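Local coordinates for protein succinate dehydrogenase subunit A (PDB 7D6V) that probably oxidises succinate to fumarate with its bound FAD, as the flavoprotein subunit of a mycobacterial succinate dehydrogenase of the respiratory chain, at residues A[480-492]-A[536-548]. Sequence-based numbering, arbitrary orientation.
Sequences NPYTLHAELQQSM and LAIDMRNMLLVSE
Leu536 spreads its two methyls against two rings of helix 481-492. CD2 lies over one face of the Tyr482 ring in a CH-pi contact, 3.9 Å from its centroid, while CD1 meets the His485 ring off-centre, nearest ND1 at 3.8 Å. A chi1 of -177°, which sets CG beside the carbonyl carbon, carries the imidazole of His485 toward helix 536-548. Two sulfurs come obliquely from the same side as Leu536 CD1: Met543 SD 3.6 Å from His485 NE2, and Met540 SD closer to His485 CA (3.8 Å) than to the ring. Flexible, polarisable thioethers suit such an irregular surface, and the histidine is also held by a hydrogen bond from NE2 to Lys214 O.

Aliphatic packing carries the rest. Leu488 is a knob in the hole made by Met540, Met543, Leu544 and Ser547, its CD2 3.9 Å from Met543 CB. The two helices, whose segments run near-parallel at 28° with axes 9.7 Å apart, belong to the helical C-terminal region of the fumarate reductase/succinate dehydrogenase flavoproteins; helix 502-518 packs on Leu484 and Leu488. At the N-terminal ends of the two segments, compact Pro481 and Ala537 let the backbones approach to 5.4 Å between CA atoms.

Polar groups are few. Ser547 OG hydrogen-bonds back to Met543 O (2.6 Å), one turn earlier, satisfying the buried hydroxyl, while Ser547 CB packs against Met492 SD. Beyond the pair, Tyr482 OH bonds Pro46 O of the iron-sulfur subunit.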
loop_
_atom_site.group_PDB
_atom_site.type_symbol
_atom_site.label_atom_id
_atom_site.label_comp_id
_atom_site.label_asym_id
_atom_site.label_seq_id
_atom_site.Cartn_x
_atom_site.Cartn_y
_atom_site.Cartn_z
ATOM N N ASN A 480 20.162 28.144 1.117
ATOM C CA ASN A 480 19.883 26.714 1.069
ATOM C C ASN A 480 18.390 26.485 0.852
ATOM O O ASN A 480 17.571 27.075 1.563
ATOM C CB ASN A 480 20.336 26.040 2.359
ATOM C CG ASN A 480 20.452 24.539 2.223
ATOM O OD1 ASN A 480 19.495 23.809 2.455
ATOM N ND2 ASN A 480 21.633 24.071 1.846
ATOM N N PRO A 481 18.000 25.663 -0.129
ATOM C CA PRO A 481 16.562 25.415 -0.339
ATOM C C PRO A 481 15.860 24.826 0.872
ATOM O O PRO A 481 14.709 25.181 1.150
ATOM C CB PRO A 481 16.545 24.441 -1.527
ATOM C CG PRO A 481 17.878 24.568 -2.164
ATOM C CD PRO A 481 18.839 24.934 -1.091
ATOM N N TYR A 482 16.526 23.926 1.599
ATOM C CA TYR A 482 15.902 23.284 2.750
ATOM C C TYR A 482 15.629 24.285 3.864
ATOM O O TYR A 482 14.573 24.239 4.506
ATOM C CB TYR A 482 16.790 22.145 3.249
ATOM C CG TYR A 482 16.957 21.019 2.257
ATOM C CD1 TYR A 482 16.083 19.944 2.246
ATOM C CD2 TYR A 482 17.987 21.030 1.329
ATOM C CE1 TYR A 482 16.229 18.914 1.344
ATOM C CE2 TYR A 482 18.139 20.004 0.421
ATOM C CZ TYR A 482 17.258 18.949 0.434
ATOM O OH TYR A 482 17.404 17.923 -0.466
ATOM N N THR A 483 16.568 25.203 4.101
ATOM C CA THR A 483 16.374 26.232 5.117
ATOM C C THR A 483 15.197 27.134 4.769
ATOM O O THR A 483 14.355 27.438 5.625
ATOM C CB THR A 483 17.660 27.045 5.274
ATOM O OG1 THR A 483 18.674 26.223 5.859
ATOM C CG2 THR A 483 17.431 28.261 6.153
ATOM N N LEU A 484 15.114 27.562 3.507
ATOM C CA LEU A 484 14.006 28.407 3.077
ATOM C C LEU A 484 12.678 27.673 3.207
ATOM O O LEU A 484 11.675 28.255 3.641
ATOM C CB LEU A 484 14.220 28.856 1.632
ATOM C CG LEU A 484 15.151 30.033 1.345
ATOM C CD1 LEU A 484 15.480 30.083 -0.135
ATOM C CD2 LEU A 484 14.548 31.341 1.791
ATOM N N HIS A 485 12.652 26.395 2.824
ATOM C CA HIS A 485 11.428 25.613 2.933
ATOM C C HIS A 485 10.981 25.486 4.383
ATOM O O HIS A 485 9.791 25.623 4.688
ATOM C CB HIS A 485 11.633 24.233 2.312
ATOM C CG HIS A 485 10.401 23.385 2.307
ATOM N ND1 HIS A 485 10.443 22.011 2.397
ATOM C CD2 HIS A 485 9.092 23.716 2.220
ATOM C CE1 HIS A 485 9.214 21.532 2.366
ATOM N NE2 HIS A 485 8.375 22.547 2.259
ATOM N N ALA A 486 11.924 25.224 5.290
ATOM C CA ALA A 486 11.581 25.114 6.704
ATOM C C ALA A 486 11.057 26.435 7.252
ATOM O O ALA A 486 10.101 26.453 8.037
ATOM C CB ALA A 486 12.795 24.646 7.502
ATOM N N GLU A 487 11.671 27.553 6.856
ATOM C CA GLU A 487 11.192 28.850 7.326
ATOM C C GLU A 487 9.784 29.134 6.820
ATOM O O GLU A 487 8.932 29.628 7.573
ATOM C CB GLU A 487 12.155 29.954 6.900
ATOM C CG GLU A 487 13.524 29.837 7.537
ATOM C CD GLU A 487 14.371 31.070 7.329
ATOM O OE1 GLU A 487 13.842 32.074 6.812
ATOM O OE2 GLU A 487 15.568 31.036 7.684
ATOM N N LEU A 488 9.514 28.819 5.550
ATOM C CA LEU A 488 8.164 28.986 5.022
ATOM C C LEU A 488 7.166 28.126 5.781
ATOM O O LEU A 488 6.065 28.582 6.113
ATOM C CB LEU A 488 8.128 28.640 3.535
ATOM C CG LEU A 488 6.722 28.514 2.944
ATOM C CD1 LEU A 488 6.081 29.876 2.792
ATOM C CD2 LEU A 488 6.749 27.786 1.616
ATOM N N GLN A 489 7.529 26.871 6.053
ATOM C CA GLN A 489 6.620 25.975 6.754
ATOM C C GLN A 489 6.306 26.493 8.149
ATOM O O GLN A 489 5.145 26.490 8.574
ATOM C CB GLN A 489 7.221 24.576 6.822
ATOM C CG GLN A 489 7.139 23.817 5.520
ATOM C CD GLN A 489 7.524 22.368 5.673
ATOM O OE1 GLN A 489 8.569 22.050 6.235
ATOM N NE2 GLN A 489 6.681 21.476 5.175
ATOM N N GLN A 490 7.329 26.959 8.870
ATOM C CA GLN A 490 7.104 27.497 10.206
ATOM C C GLN A 490 6.215 28.732 10.162
ATOM O O GLN A 490 5.292 28.869 10.973
ATOM C CB GLN A 490 8.439 27.823 10.875
ATOM C CG GLN A 490 8.317 28.238 12.333
ATOM C CD GLN A 490 7.829 27.113 13.222
ATOM O OE1 GLN A 490 8.597 26.235 13.608
ATOM N NE2 GLN A 490 6.543 27.130 13.548
ATOM N N SER A 491 6.473 29.642 9.219
ATOM C CA SER A 491 5.676 30.863 9.145
ATOM C C SER A 491 4.219 30.560 8.822
ATOM O O SER A 491 3.308 31.131 9.435
ATOM C CB SER A 491 6.272 31.806 8.105
ATOM O OG SER A 491 7.606 32.139 8.441
ATOM N N MET A 492 3.975 29.656 7.870
ATOM C CA MET A 492 2.598 29.322 7.522
ATOM C C MET A 492 1.893 28.602 8.663
ATOM O O MET A 492 0.717 28.865 8.931
ATOM C CB MET A 492 2.553 28.481 6.248
ATOM C CG MET A 492 3.063 29.202 5.019
ATOM S SD MET A 492 2.053 30.640 4.625
ATOM C CE MET A 492 0.570 29.854 4.009
ATOM N N LEU A 536 13.532 20.684 -4.940
ATOM C CA LEU A 536 12.946 21.515 -3.894
ATOM C C LEU A 536 13.046 22.994 -4.245
ATOM O O LEU A 536 12.104 23.761 -4.009
ATOM C CB LEU A 536 13.632 21.228 -2.559
ATOM C CG LEU A 536 13.062 21.928 -1.328
ATOM C CD1 LEU A 536 11.576 21.656 -1.202
ATOM C CD2 LEU A 536 13.798 21.485 -0.085
ATOM N N ALA A 537 14.183 23.412 -4.804
ATOM C CA ALA A 537 14.336 24.800 -5.222
ATOM C C ALA A 537 13.318 25.167 -6.292
ATOM O O ALA A 537 12.825 26.300 -6.328
ATOM C CB ALA A 537 15.754 25.042 -5.730
ATOM N N ILE A 538 12.999 24.227 -7.181
ATOM C CA ILE A 538 11.985 24.496 -8.196
ATOM C C ILE A 538 10.595 24.566 -7.569
ATOM O O ILE A 538 9.802 25.455 -7.893
ATOM C CB ILE A 538 12.055 23.440 -9.314
ATOM C CG1 ILE A 538 13.377 23.554 -10.068
ATOM C CG2 ILE A 538 10.895 23.602 -10.278
ATOM C CD1 ILE A 538 13.679 22.354 -10.928
ATOM N N ASP A 539 10.277 23.634 -6.665
ATOM C CA ASP A 539 8.965 23.616 -6.018
ATOM C C ASP A 539 8.720 24.833 -5.134
ATOM O O ASP A 539 7.557 25.187 -4.888
ATOM C CB ASP A 539 8.808 22.351 -5.172
ATOM C CG ASP A 539 8.779 21.088 -6.003
ATOM O OD1 ASP A 539 8.163 21.099 -7.090
ATOM O OD2 ASP A 539 9.359 20.076 -5.560
ATOM N N MET A 540 9.786 25.460 -4.633
ATOM C CA MET A 540 9.621 26.547 -3.679
ATOM C C MET A 540 8.898 27.743 -4.285
ATOM O O MET A 540 8.196 28.461 -3.568
ATOM C CB MET A 540 10.983 26.970 -3.132
ATOM C CG MET A 540 11.342 26.337 -1.796
ATOM S SD MET A 540 10.084 26.584 -0.533
ATOM C CE MET A 540 10.428 28.271 -0.054
ATOM N N ARG A 541 9.039 27.977 -5.592
ATOM C CA ARG A 541 8.361 29.122 -6.196
ATOM C C ARG A 541 6.849 28.915 -6.235
ATOM O O ARG A 541 6.076 29.836 -5.928
ATOM C CB ARG A 541 8.935 29.397 -7.591
ATOM C CG ARG A 541 8.524 28.421 -8.681
ATOM C CD ARG A 541 9.290 28.656 -9.971
ATOM N NE ARG A 541 8.815 29.819 -10.713
ATOM C CZ ARG A 541 8.308 29.767 -11.941
ATOM N NH1 ARG A 541 8.203 28.606 -12.569
ATOM N NH2 ARG A 541 7.907 30.876 -12.542
ATOM N N ASN A 542 6.408 27.698 -6.570
ATOM C CA ASN A 542 4.989 27.378 -6.502
ATOM C C ASN A 542 4.479 27.474 -5.074
ATOM O O ASN A 542 3.382 27.993 -4.830
ATOM C CB ASN A 542 4.738 25.979 -7.059
ATOM C CG ASN A 542 5.386 25.765 -8.405
ATOM O OD1 ASN A 542 5.380 26.652 -9.255
ATOM N ND2 ASN A 542 5.953 24.586 -8.605
ATOM N N MET A 543 5.264 26.974 -4.117
ATOM C CA MET A 543 4.838 27.042 -2.723
ATOM C C MET A 543 4.694 28.487 -2.257
ATOM O O MET A 543 3.734 28.824 -1.557
ATOM C CB MET A 543 5.812 26.272 -1.835
ATOM C CG MET A 543 5.454 24.807 -1.684
ATOM S SD MET A 543 6.450 23.929 -0.471
ATOM C CE MET A 543 7.879 23.496 -1.453
ATOM N N LEU A 544 5.628 29.355 -2.649
ATOM C CA LEU A 544 5.549 30.760 -2.259
ATOM C C LEU A 544 4.331 31.441 -2.870
ATOM O O LEU A 544 3.633 32.205 -2.189
ATOM C CB LEU A 544 6.829 31.489 -2.663
ATOM C CG LEU A 544 8.089 31.189 -1.849
ATOM C CD1 LEU A 544 9.320 31.749 -2.539
ATOM C CD2 LEU A 544 7.966 31.741 -0.443
ATOM N N LEU A 545 4.058 31.176 -4.150
ATOM C CA LEU A 545 2.892 31.778 -4.792
ATOM C C LEU A 545 1.597 31.334 -4.115
ATOM O O LEU A 545 0.714 32.154 -3.820
ATOM C CB LEU A 545 2.883 31.418 -6.277
ATOM C CG LEU A 545 1.911 32.171 -7.181
ATOM C CD1 LEU A 545 2.204 33.647 -7.135
ATOM C CD2 LEU A 545 1.997 31.655 -8.603
ATOM N N VAL A 546 1.479 30.033 -3.837
ATOM C CA VAL A 546 0.263 29.520 -3.214
ATOM C C VAL A 546 0.112 30.065 -1.799
ATOM O O VAL A 546 -1.000 30.380 -1.358
ATOM C CB VAL A 546 0.263 27.982 -3.243
ATOM C CG1 VAL A 546 -0.831 27.429 -2.354
ATOM C CG2 VAL A 546 0.084 27.489 -4.666
ATOM N N SER A 547 1.222 30.191 -1.064
ATOM C CA SER A 547 1.156 30.748 0.282
ATOM C C SER A 547 0.692 32.197 0.261
ATOM O O SER A 547 -0.117 32.607 1.102
ATOM C CB SER A 547 2.516 30.629 0.964
ATOM O OG SER A 547 2.992 29.298 0.914
ATOM N N GLU A 548 1.196 32.990 -0.688
ATOM C CA GLU A 548 0.729 34.368 -0.804
ATOM C C GLU A 548 -0.767 34.418 -1.088
ATOM O O GLU A 548 -1.497 35.222 -0.489
ATOM C CB GLU A 548 1.506 35.100 -1.897
ATOM C CG GLU A 548 1.390 36.614 -1.837
ATOM C CD GLU A 548 2.074 37.299 -3.006
ATOM O OE1 GLU A 548 1.759 38.477 -3.276
ATOM O OE2 GLU A 548 2.929 36.661 -3.657
#